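Local coordinates for putative secreted protein (Streptomyces sp. SirexAA-E, PDB 4PEY) that hydrolyses laminarin and laminarioligosaccharides as a secreted exo-beta-1,3-glucanase, yielding glucose and laminaribiose, at residues Leu57-Gly62 / Thr75-Leu80; Val218-Pro223 / Pro365-Asp370; Arg302-Ala307 / Gly331-Gly336; Ser446-Lys451 / Val486-Gly491; Ala479-Asp484 / Gly511-Val516. The protein carries 1 engineered substitution. All coordinates share one frame; numbering follows the deposited sequence.

Five contacts sample the two beta-helical halves of this family 55 enzyme. Contact 1 lies in the first half and contacts 3, 4 and 5 in the second, all parallel strand pairs from successive coils; contact 2 instead joins the halves through side chains. Contacts 1, 2, 3 and 5 are largely buried, whereas contact 4 is partly open. Chemistry follows place: apolar packing joins the backbone bonds in contact 1, an arginine grip rules contact 2, and a lysine with waters lines the border of contact 3. A glutamate holds backbone amides in contact 4, and contact 5 adds a weak lysine-glutamine bond to its strand pairing. Contacts 2 and 3 touch through neighbouring strands, 4 and 5 through side chains.

Contact 1: Leu57-Gly62 / Thr75-Leu80; sequences LMFKPG and TSIAGL
I77 carries its CG1 branch anti to the backbone N (chi1 -174°) and F59 keeps its ring beside its own N (chi1 -70°); together these torsions bring CD1 of I77 to 3.6 Å from CE1 of F59. The two side chains meet at a slant within a right-handed parallel beta-helix, the fold of glycoside hydrolase family 55, where strands 57-59 and 75-79 belong to successive coils. Their axes run 4.8 Å apart and only 9° from parallel. L57 takes part twice, its N bonding to S76 O and its O accepting from A78 N; F59 N donates to A78 O at 2.9 Å. This same A78 O lies at the edge of the F59 ring, in its plane. The apolar layer on which L57, I77 and F59 lie continues to helix 34-45, through V38 and I34, while F27 stacks on the F59 ring. Past the strand ends, the L80 side chain points toward the first segment, with CB 3.5 Å from F59 O and CD1 against the F59 carbonyl carbon; CD2 lies 3.8 Å from M58 SD, and the side chain also meets L225 and L227. An alanine here would be likely to open a gap between M58, the F59 carbonyl and those two leucines. At the other end a water donates to L57 O and lies 2.7 Å from S76 OG.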
# COMPACT_ATOMS: atom_id res chain seq x y z
N LEU A 57 14.50 6.73 -9.31
CA LEU A 57 14.76 7.85 -10.21
C LEU A 57 14.42 9.13 -9.44
O LEU A 57 13.28 9.33 -9.03
CB LEU A 57 13.92 7.75 -11.49
CG LEU A 57 13.90 6.38 -12.17
CD1 LEU A 57 12.94 6.38 -13.35
CD2 LEU A 57 15.31 5.97 -12.60
N MET A 58 15.42 9.99 -9.25
CA MET A 58 15.25 11.19 -8.43
C MET A 58 15.57 12.43 -9.25
O MET A 58 16.62 12.50 -9.89
CB MET A 58 16.16 11.13 -7.20
CG MET A 58 15.71 10.11 -6.16
SD MET A 58 14.25 10.71 -5.30
CE MET A 58 14.10 9.51 -3.98
N PHE A 59 14.69 13.41 -9.21
CA PHE A 59 14.85 14.61 -10.02
C PHE A 59 15.03 15.86 -9.17
O PHE A 59 14.16 16.20 -8.36
CB PHE A 59 13.64 14.77 -10.96
CG PHE A 59 13.60 13.74 -12.05
CD1 PHE A 59 13.23 12.42 -11.79
CD2 PHE A 59 13.93 14.09 -13.35
CE1 PHE A 59 13.20 11.48 -12.81
CE2 PHE A 59 13.89 13.16 -14.37
CZ PHE A 59 13.54 11.85 -14.10
N LYS A 60 16.16 16.54 -9.35
CA LYS A 60 16.43 17.79 -8.64
C LYS A 60 15.43 18.87 -9.05
O LYS A 60 14.89 18.83 -10.17
CB LYS A 60 17.86 18.27 -8.90
CG LYS A 60 18.94 17.30 -8.45
CD LYS A 60 20.32 17.94 -8.51
CE LYS A 60 21.36 17.02 -7.91
NZ LYS A 60 22.70 17.68 -7.81
N PRO A 61 15.17 19.83 -8.15
CA PRO A 61 14.21 20.89 -8.50
C PRO A 61 14.54 21.61 -9.80
O PRO A 61 15.72 21.85 -10.11
CB PRO A 61 14.31 21.85 -7.31
CG PRO A 61 14.72 20.99 -6.18
CD PRO A 61 15.62 19.93 -6.75
N GLY A 62 13.50 21.93 -10.56
CA GLY A 62 13.64 22.60 -11.83
C GLY A 62 12.54 22.19 -12.78
O GLY A 62 11.52 21.64 -12.35
N THR A 75 10.44 0.32 -9.65
CA THR A 75 10.97 1.62 -10.00
C THR A 75 10.19 2.69 -9.24
O THR A 75 8.97 2.74 -9.33
CB THR A 75 10.88 1.88 -11.52
OG1 THR A 75 11.60 0.84 -12.22
CG2 THR A 75 11.49 3.20 -11.88
N SER A 76 10.89 3.51 -8.46
CA SER A 76 10.28 4.69 -7.86
C SER A 76 10.73 5.92 -8.63
O SER A 76 11.85 5.96 -9.15
CB SER A 76 10.67 4.84 -6.38
OG SER A 76 12.07 4.97 -6.21
N ILE A 77 9.85 6.91 -8.73
CA ILE A 77 10.25 8.18 -9.33
C ILE A 77 9.76 9.31 -8.44
O ILE A 77 8.65 9.25 -7.90
CB ILE A 77 9.72 8.34 -10.79
CG1 ILE A 77 10.28 9.61 -11.43
CG2 ILE A 77 8.20 8.30 -10.84
CD1 ILE A 77 10.09 9.64 -12.93
N ALA A 78 10.60 10.31 -8.22
CA ALA A 78 10.23 11.40 -7.34
C ALA A 78 11.01 12.67 -7.62
O ALA A 78 12.12 12.63 -8.17
CB ALA A 78 10.44 10.98 -5.87
N GLY A 79 10.42 13.79 -7.21
CA GLY A 79 11.11 15.06 -7.20
C GLY A 79 11.79 15.31 -5.86
O GLY A 79 11.45 14.68 -4.85
N LEU A 80 12.74 16.23 -5.86
CA LEU A 80 13.56 16.51 -4.69
C LEU A 80 13.35 17.94 -4.17
O LEU A 80 14.19 18.47 -3.44
CB LEU A 80 15.04 16.27 -5.01
CG LEU A 80 15.47 14.82 -5.24
CD1 LEU A 80 16.86 14.76 -5.88
CD2 LEU A 80 15.43 14.03 -3.93
O HOH W 1 12.52 7.65 -6.43

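Contact 2: Val218-Pro223 / Pro365-Asp370; sequences VSREKP and PTSLQD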
# COMPACT_ATOMS: atom_id res chain seq x y z
N VAL A 218 -7.27 10.76 11.19
CA VAL A 218 -5.87 11.08 11.44
C VAL A 218 -5.08 10.74 10.18
O VAL A 218 -5.32 9.69 9.59
CB VAL A 218 -5.26 10.27 12.62
CG1 VAL A 218 -3.89 10.80 12.99
CG2 VAL A 218 -6.20 10.24 13.83
N SER A 219 -4.15 11.60 9.77
CA SER A 219 -3.20 11.21 8.74
C SER A 219 -1.89 11.93 8.97
O SER A 219 -1.84 12.98 9.63
CB SER A 219 -3.74 11.49 7.33
OG SER A 219 -3.96 12.88 7.11
N ARG A 220 -0.82 11.33 8.48
CA ARG A 220 0.50 11.95 8.59
C ARG A 220 1.24 11.62 7.32
O ARG A 220 1.47 10.46 7.03
CB ARG A 220 1.25 11.43 9.82
CG ARG A 220 2.59 12.13 10.04
CD ARG A 220 3.20 11.69 11.36
NE ARG A 220 3.49 10.25 11.37
CZ ARG A 220 3.60 9.52 12.48
NH1 ARG A 220 3.47 10.08 13.68
NH2 ARG A 220 3.86 8.21 12.40
N GLU A 221 1.58 12.64 6.53
CA GLU A 221 2.13 12.35 5.22
C GLU A 221 3.48 11.62 5.32
O GLU A 221 4.27 11.83 6.26
CB GLU A 221 2.26 13.61 4.37
CG GLU A 221 0.94 14.36 4.18
CD GLU A 221 -0.21 13.48 3.67
OE1 GLU A 221 0.03 12.48 2.95
OE2 GLU A 221 -1.38 13.79 4.01
N LYS A 222 3.71 10.74 4.36
CA LYS A 222 4.92 9.93 4.32
C LYS A 222 6.18 10.78 4.20
O LYS A 222 6.22 11.73 3.41
CB LYS A 222 4.84 8.95 3.15
CG LYS A 222 5.95 7.93 3.13
CD LYS A 222 5.91 7.09 1.86
CE LYS A 222 6.36 7.90 0.65
NZ LYS A 222 7.82 8.29 0.67
N PRO A 223 7.22 10.47 5.01
CA PRO A 223 8.49 11.19 4.85
C PRO A 223 9.08 10.98 3.45
O PRO A 223 8.85 9.94 2.83
CB PRO A 223 9.39 10.57 5.93
CG PRO A 223 8.41 10.07 6.97
CD PRO A 223 7.23 9.57 6.18
N PRO A 365 1.91 8.84 16.92
CA PRO A 365 1.81 7.40 16.67
C PRO A 365 2.93 6.86 15.81
O PRO A 365 3.65 7.60 15.14
CB PRO A 365 0.47 7.27 15.94
CG PRO A 365 0.21 8.60 15.36
CD PRO A 365 0.80 9.59 16.32
N THR A 366 3.06 5.54 15.81
CA THR A 366 3.89 4.85 14.83
C THR A 366 3.05 4.59 13.59
O THR A 366 1.84 4.34 13.70
CB THR A 366 4.47 3.56 15.43
OG1 THR A 366 5.55 3.91 16.31
CG2 THR A 366 5.00 2.60 14.35
N SER A 367 3.67 4.68 12.42
CA SER A 367 2.97 4.41 11.17
C SER A 367 3.73 3.46 10.25
O SER A 367 4.96 3.41 10.27
CB SER A 367 2.69 5.72 10.42
OG SER A 367 3.89 6.46 10.19
N LEU A 368 2.95 2.70 9.47
CA LEU A 368 3.43 1.95 8.32
C LEU A 368 2.83 2.58 7.08
O LEU A 368 1.61 2.71 6.99
CB LEU A 368 3.02 0.47 8.39
CG LEU A 368 3.37 -0.37 9.61
CD1 LEU A 368 2.90 -1.80 9.39
CD2 LEU A 368 4.86 -0.34 9.88
N GLN A 369 3.67 2.98 6.13
CA GLN A 369 3.21 3.61 4.90
C GLN A 369 3.91 3.02 3.68
O GLN A 369 5.13 2.95 3.67
CB GLN A 369 3.45 5.12 4.94
CG GLN A 369 2.55 5.82 5.93
CD GLN A 369 2.88 7.28 6.07
OE1 GLN A 369 3.96 7.64 6.57
NE2 GLN A 369 1.97 8.15 5.63
N ASP A 370 3.14 2.60 2.67
CA ASP A 370 3.73 1.94 1.51
C ASP A 370 4.64 0.82 2.00
O ASP A 370 5.79 0.70 1.56
CB ASP A 370 4.52 2.91 0.62
CG ASP A 370 3.66 4.02 0.04
OD1 ASP A 370 2.42 3.87 0.00
OD2 ASP A 370 4.22 5.05 -0.39
O HOH W 2 4.57 9.43 8.83
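Here the two beta-helical halves of the enzyme are joined by side chains rather than by strand pairing: R220, of strand 210-220 in the first half, reaches to P365, just ahead of strand 367-375 of the second, and to S367 within it. The guanidinium group approaches end-on. NH1 and NH2 both donate to P365 O, at 2.9 Å for NH1, arriving from one face of the carbonyl plane, and NH2 turns its second N-H to S367 OG at 2.8 Å. Both acceptors lie at the guanidinium edge, close to its plane. A bend at chi3 (62°) turns the group toward them after an extended start to the chain. NE donates to a water 2.9 Å away, and that water in turn donates to Q369 OE1, so that four N-H groups of a buried cation are accounted for. Q369 answers from the other strand: its NE2 makes a weak bond to R220 O and a second bond to D397. K222 lays CB and CG near the Q369 amide and passes CD 3.5 Å from D370 OD2, but its NZ leads away to P223 O and a salt bridge with E113, while D370 pairs with R135. Strand 231-243 covers this corner through K239 and V234; on the other half, strand 333-335 contributes K333 and A335, and strand 395-397 packs I395 against P365 and S367.

Contact 3: Arg302-Ala307 / Gly331-Gly336; sequences RANTVA and GVKVAG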
# COMPACT_ATOMS: atom_id res chain seq x y z
N ARG A 302 13.69 2.86 19.08
CA ARG A 302 13.99 4.24 19.43
C ARG A 302 12.85 5.10 18.91
O ARG A 302 12.49 5.00 17.73
CB ARG A 302 15.32 4.68 18.83
CG ARG A 302 15.80 6.02 19.36
CD ARG A 302 17.02 6.52 18.59
NE ARG A 302 16.64 7.27 17.39
CZ ARG A 302 16.93 6.91 16.14
NH1 ARG A 302 16.55 7.67 15.13
NH2 ARG A 302 17.63 5.81 15.91
N ALA A 303 12.29 5.94 19.77
CA ALA A 303 11.20 6.82 19.36
C ALA A 303 11.59 7.71 18.18
O ALA A 303 12.73 8.14 18.06
CB ALA A 303 10.75 7.67 20.53
N ASN A 304 10.62 7.94 17.29
CA ASN A 304 10.75 8.86 16.16
C ASN A 304 11.71 8.42 15.06
O ASN A 304 12.06 9.20 14.17
CB ASN A 304 11.16 10.25 16.67
CG ASN A 304 9.99 11.00 17.25
OD1 ASN A 304 8.90 11.01 16.65
ND2 ASN A 304 10.17 11.58 18.43
N THR A 305 12.12 7.15 15.09
CA THR A 305 13.00 6.64 14.05
C THR A 305 12.28 6.57 12.71
O THR A 305 11.20 5.98 12.62
CB THR A 305 13.55 5.24 14.39
OG1 THR A 305 14.22 5.26 15.65
CG2 THR A 305 14.53 4.77 13.33
N VAL A 306 12.89 7.16 11.69
CA VAL A 306 12.42 7.03 10.31
C VAL A 306 13.15 5.87 9.64
O VAL A 306 14.38 5.79 9.69
CB VAL A 306 12.66 8.32 9.50
CG1 VAL A 306 12.24 8.15 8.04
CG2 VAL A 306 11.90 9.49 10.13
N ALA A 307 12.39 4.97 9.01
CA ALA A 307 12.98 3.90 8.22
C ALA A 307 12.36 4.01 6.83
O ALA A 307 11.23 3.58 6.61
CB ALA A 307 12.70 2.54 8.84
N GLY A 331 6.12 7.37 17.48
CA GLY A 331 6.61 8.12 16.33
C GLY A 331 7.50 7.43 15.31
O GLY A 331 8.14 8.10 14.51
N VAL A 332 7.54 6.10 15.31
CA VAL A 332 8.36 5.42 14.31
C VAL A 332 7.62 5.50 12.97
O VAL A 332 6.40 5.36 12.92
CB VAL A 332 8.65 3.96 14.73
CG1 VAL A 332 9.20 3.14 13.56
CG2 VAL A 332 9.63 3.96 15.90
N LYS A 333 8.37 5.77 11.90
CA LYS A 333 7.78 5.95 10.58
C LYS A 333 8.46 5.01 9.60
O LYS A 333 9.58 5.28 9.14
CB LYS A 333 7.91 7.41 10.13
CG LYS A 333 7.25 8.38 11.13
CD LYS A 333 7.66 9.84 10.92
CE LYS A 333 7.16 10.73 12.07
NZ LYS A 333 8.01 10.66 13.31
N VAL A 334 7.80 3.90 9.31
CA VAL A 334 8.30 2.92 8.36
C VAL A 334 7.64 3.22 7.03
O VAL A 334 6.42 3.36 6.96
CB VAL A 334 7.99 1.47 8.79
CG1 VAL A 334 8.61 0.48 7.83
CG2 VAL A 334 8.48 1.23 10.21
N ALA A 335 8.44 3.35 5.97
CA ALA A 335 7.90 3.82 4.69
C ALA A 335 8.61 3.24 3.48
O ALA A 335 9.84 3.29 3.41
CB ALA A 335 7.96 5.35 4.63
N GLY A 336 7.84 2.72 2.53
CA GLY A 336 8.38 2.37 1.22
C GLY A 336 9.26 1.14 1.19
O GLY A 336 10.29 1.14 0.52
O HOH W 3 10.72 11.28 12.97
O HOH W 4 6.67 12.61 14.85
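T305 O receives the N-H of K333 at 2.9 Å, and the bonding continues with A307 N to K333 O at 2.8 Å and A335 N to A307 O, each backbone giving and taking in turn. Ahead of these bonds, CA of N304 comes to 3.2 Å from G331 O in a CA-H...O contact. V332 sets CG2 against R302 O and CG1 against T305 O. K333 runs alongside N304 in the same direction, and a late bend (chi4 79°) brings NZ back to G331 O at 2.8 Å. Two waters also accept from that ammonium; one of them donates to N304 O and the other to N304 OD1, so water relays the lysine to the facing chain. Such pairing of V306 with K333 and A307 with V334 is the coil-to-coil stacking of a parallel beta-helix, with the type II turn R302-T305 leading into the strand. The turn is tied by T305 OG1, which donates to R302 O at 2.7 Å and lies over the centre of one face of the R302 guanidinium. Glycine suits position 331, where phi is positive and a side chain would run into N304 OD1. Farther out, N364 ND2 bonds to N304 OD1, while R302 NH2 is held by the carbonyls of L283 and V279. On the far flank, T366 OG1 accepts from V332 N.

Contact 4: Ser446-Lys451 / Val486-Gly491; sequences SGENGK and VTTHEG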
# COMPACT_ATOMS: atom_id res chain seq x y z
N SER A 446 -8.68 -7.63 16.70
CA SER A 446 -8.95 -8.02 18.07
C SER A 446 -8.94 -6.82 19.01
O SER A 446 -9.48 -6.88 20.12
CB SER A 446 -7.93 -9.05 18.55
OG SER A 446 -7.92 -10.19 17.71
N GLY A 447 -8.30 -5.74 18.58
CA GLY A 447 -8.22 -4.53 19.39
C GLY A 447 -9.49 -3.70 19.36
O GLY A 447 -10.36 -3.92 18.53
N GLU A 448 -9.58 -2.72 20.27
CA GLU A 448 -10.76 -1.87 20.38
C GLU A 448 -10.66 -0.59 19.55
O GLU A 448 -9.57 -0.10 19.25
CB GLU A 448 -11.02 -1.49 21.84
CG GLU A 448 -11.51 -2.65 22.69
CD GLU A 448 -12.89 -3.14 22.28
OE1 GLU A 448 -13.63 -2.36 21.64
OE2 GLU A 448 -13.22 -4.30 22.58
N ASN A 449 -11.82 -0.05 19.19
CA ASN A 449 -11.95 1.20 18.45
C ASN A 449 -11.10 1.27 17.19
O ASN A 449 -10.56 2.32 16.84
CB ASN A 449 -11.61 2.39 19.37
CG ASN A 449 -12.04 3.73 18.78
OD1 ASN A 449 -13.08 3.83 18.09
ND2 ASN A 449 -11.23 4.76 19.00
N GLY A 450 -10.97 0.14 16.49
CA GLY A 450 -10.32 0.15 15.19
C GLY A 450 -11.18 0.84 14.15
O GLY A 450 -12.41 0.87 14.23
N LYS A 451 -10.51 1.42 13.15
CA LYS A 451 -11.17 2.04 12.02
C LYS A 451 -10.45 1.66 10.74
O LYS A 451 -9.22 1.73 10.69
CB LYS A 451 -11.20 3.57 12.17
CG LYS A 451 -12.13 4.06 13.25
CD LYS A 451 -12.11 5.58 13.34
CE LYS A 451 -12.92 6.05 14.53
NZ LYS A 451 -12.85 7.52 14.75
N VAL A 486 -14.85 -7.85 20.74
CA VAL A 486 -14.69 -6.42 20.46
C VAL A 486 -16.01 -5.66 20.66
O VAL A 486 -17.08 -6.16 20.31
CB VAL A 486 -14.17 -6.22 19.02
CG1 VAL A 486 -14.23 -4.76 18.60
CG2 VAL A 486 -12.75 -6.76 18.90
N THR A 487 -15.93 -4.44 21.21
CA THR A 487 -17.11 -3.63 21.51
C THR A 487 -17.31 -2.48 20.50
O THR A 487 -18.44 -2.08 20.19
CB THR A 487 -17.00 -3.04 22.93
OG1 THR A 487 -16.87 -4.11 23.87
CG2 THR A 487 -18.23 -2.21 23.29
N THR A 488 -16.20 -1.94 20.00
CA THR A 488 -16.25 -0.79 19.10
C THR A 488 -15.35 -1.00 17.89
O THR A 488 -14.19 -1.39 18.03
CB THR A 488 -15.82 0.51 19.84
OG1 THR A 488 -16.57 0.64 21.05
CG2 THR A 488 -16.06 1.73 18.97
N HIS A 489 -15.89 -0.74 16.70
CA HIS A 489 -15.16 -0.88 15.45
C HIS A 489 -15.93 -0.15 14.37
O HIS A 489 -17.15 -0.09 14.43
CB HIS A 489 -14.98 -2.35 15.05
CG HIS A 489 -14.01 -2.55 13.92
ND1 HIS A 489 -12.66 -2.71 14.13
CD2 HIS A 489 -14.19 -2.60 12.58
CE1 HIS A 489 -12.05 -2.85 12.97
NE2 HIS A 489 -12.95 -2.79 12.01
N GLU A 490 -15.25 0.39 13.37
CA GLU A 490 -15.97 0.98 12.25
C GLU A 490 -15.18 0.86 10.96
O GLU A 490 -13.98 1.13 10.93
CB GLU A 490 -16.33 2.44 12.56
CG GLU A 490 -17.44 3.00 11.68
CD GLU A 490 -18.09 4.24 12.25
OE1 GLU A 490 -17.53 4.84 13.21
OE2 GLU A 490 -19.16 4.63 11.73
N GLY A 491 -15.85 0.43 9.90
CA GLY A 491 -15.23 0.31 8.59
C GLY A 491 -16.08 0.91 7.49
O GLY A 491 -17.31 0.88 7.56
O HOH W 5 -12.02 -2.50 16.91
O HOH W 6 -14.49 -0.17 23.01
O HOH W 7 -14.38 -5.45 24.43
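Backbones of 446-451 and 486-491 run parallel here, with K451 and E490 paired at 4.9 Å between CA atoms and E490 N donating to G450 O. Ahead of this pair, the E448 side chain bridges to the facing backbone. Its chain bends at chi2 (-66°), which carries the carboxylate back across the gap to the amides of T487 and T488. OE1 accepts from both, 3.1 Å from T488 N, while OE2 shares the T487 N-H at 3.0 Å; all these bonds use syn lone pairs. One water donates to OE1 and another, also bonded to T487 OG1, to OE2. With two backbone N-H groups and these waters around it, the carboxylate is probably favoured in its charged form. V486 packs beside it, CG2 lying 3.5 Å from S446 O. A third water sits between the backbones here, beside a weak bond from N449 N to T488 O: it accepts from G450 N, donates to G447 O and T488 O, and lies 2.9 Å from H489 ND1, in the plane of the ring at its edge. G450 O instead sits over one face of that imidazole, toward the rim, and a side chain on G450 would come tight against ND1. H489 is further fixed by Y480 OH at NE2 and by W445, which meets it edge to face. E490 OE2 is bonded to H523. In the beta-helix, strand 450-458 lies between strand 429-436 of the coil before and strand 489-498, which is followed by strand 520-529.

Contact 5: Ala479-Asp484 / Gly511-Val516; sequences AYKVDD and GFQAPV
A479 begins the pairing: its N makes a weak bond to G511 O, an acceptor that also takes Y480 N at 3.2 Å. The A479 side chain lies about 8 Å from that of A458, the engineered residue at the inferred proton-donor position. Y480 gives its O to Q513 N, and its CB comes to 3.6 Å from CD2 of F512, while the tyrosine ring itself leads away to meet Y455. K481 and Q513 lie side by side on the other face, pointing the same way, and a bend at chi4 (69°) brings NZ to 3.0 Å from Q513 OE1 in a weak bond. With a leucine in place of K481, Q513 OE1 would probably lose this donor and the amide would be freer to turn. These bonds tie two successive coils of the parallel beta-helix, strand 512-513 being the last in its eight-stranded face. V482 N then donates to Q513 O at 2.8 Å; CB of V482 packs on CB of A514, and its CG1 meets P515 CD, the two side chains crossing at about a right angle. D483 turns its carboxylate away to S446 and Q444. D484, last in line, sets its O 3.7 Å from CB of P515.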
# COMPACT_ATOMS: atom_id res chain seq x y z
N ALA A 479 -12.60 -12.61 4.99
CA ALA A 479 -11.52 -11.72 4.57
C ALA A 479 -11.20 -10.68 5.64
O ALA A 479 -10.09 -10.17 5.71
CB ALA A 479 -11.89 -11.04 3.28
N TYR A 480 -12.21 -10.35 6.45
CA TYR A 480 -12.08 -9.32 7.47
C TYR A 480 -12.95 -9.73 8.65
O TYR A 480 -14.18 -9.72 8.57
CB TYR A 480 -12.50 -7.97 6.90
CG TYR A 480 -12.20 -6.73 7.73
CD1 TYR A 480 -13.03 -6.35 8.78
CD2 TYR A 480 -11.14 -5.89 7.40
CE1 TYR A 480 -12.79 -5.19 9.51
CE2 TYR A 480 -10.88 -4.74 8.11
CZ TYR A 480 -11.71 -4.38 9.16
OH TYR A 480 -11.47 -3.22 9.87
N LYS A 481 -12.28 -10.11 9.74
CA LYS A 481 -12.94 -10.60 10.94
C LYS A 481 -12.69 -9.68 12.12
O LYS A 481 -11.55 -9.42 12.47
CB LYS A 481 -12.45 -12.01 11.29
CG LYS A 481 -13.02 -12.51 12.62
CD LYS A 481 -12.35 -13.78 13.08
CE LYS A 481 -12.92 -14.24 14.43
NZ LYS A 481 -14.33 -14.72 14.35
N VAL A 482 -13.78 -9.21 12.73
CA VAL A 482 -13.71 -8.52 14.01
C VAL A 482 -14.09 -9.52 15.08
O VAL A 482 -15.17 -10.11 15.02
CB VAL A 482 -14.66 -7.30 14.04
CG1 VAL A 482 -14.59 -6.57 15.38
CG2 VAL A 482 -14.33 -6.35 12.88
N ASP A 483 -13.20 -9.74 16.05
CA ASP A 483 -13.46 -10.72 17.10
C ASP A 483 -14.77 -10.43 17.84
O ASP A 483 -15.14 -9.27 18.02
CB ASP A 483 -12.31 -10.76 18.10
CG ASP A 483 -11.08 -11.44 17.55
OD1 ASP A 483 -11.13 -11.96 16.41
OD2 ASP A 483 -10.06 -11.48 18.28
N ASP A 484 -15.45 -11.49 18.27
CA ASP A 484 -16.72 -11.35 18.97
C ASP A 484 -16.61 -10.52 20.24
O ASP A 484 -17.57 -9.87 20.65
CB ASP A 484 -17.30 -12.73 19.30
CG ASP A 484 -17.77 -13.48 18.07
OD1 ASP A 484 -18.02 -12.82 17.03
OD2 ASP A 484 -17.90 -14.72 18.14
N GLY A 511 -17.71 -12.42 3.26
CA GLY A 511 -16.48 -11.66 3.18
C GLY A 511 -16.09 -11.10 4.54
O GLY A 511 -14.90 -10.94 4.83
N PHE A 512 -17.09 -10.84 5.38
CA PHE A 512 -16.91 -10.11 6.64
C PHE A 512 -17.59 -10.86 7.78
O PHE A 512 -18.64 -11.47 7.58
CB PHE A 512 -17.47 -8.70 6.50
CG PHE A 512 -16.90 -7.95 5.34
CD1 PHE A 512 -17.44 -8.09 4.07
CD2 PHE A 512 -15.77 -7.17 5.50
CE1 PHE A 512 -16.88 -7.43 2.99
CE2 PHE A 512 -15.21 -6.51 4.43
CZ PHE A 512 -15.76 -6.64 3.17
N GLN A 513 -16.99 -10.81 8.96
CA GLN A 513 -17.55 -11.45 10.14
C GLN A 513 -17.33 -10.53 11.33
O GLN A 513 -16.21 -10.03 11.53
CB GLN A 513 -16.91 -12.83 10.40
CG GLN A 513 -17.51 -13.56 11.60
CD GLN A 513 -16.76 -14.84 11.98
OE1 GLN A 513 -15.58 -15.01 11.66
NE2 GLN A 513 -17.45 -15.73 12.67
N ALA A 514 -18.38 -10.28 12.11
CA ALA A 514 -18.30 -9.34 13.22
C ALA A 514 -19.40 -9.60 14.23
O ALA A 514 -20.44 -10.16 13.88
CB ALA A 514 -18.38 -7.88 12.72
N PRO A 515 -19.19 -9.20 15.49
CA PRO A 515 -20.31 -9.27 16.43
C PRO A 515 -21.41 -8.28 16.05
O PRO A 515 -21.13 -7.29 15.37
CB PRO A 515 -19.68 -8.92 17.77
CG PRO A 515 -18.50 -8.06 17.41
CD PRO A 515 -17.97 -8.66 16.13
N VAL A 516 -22.63 -8.56 16.46
CA VAL A 516 -23.74 -7.64 16.26
C VAL A 516 -23.91 -6.81 17.53
O VAL A 516 -24.54 -7.26 18.50
CB VAL A 516 -25.04 -8.39 15.90
CG1 VAL A 516 -26.16 -7.40 15.65
CG2 VAL A 516 -24.82 -9.26 14.68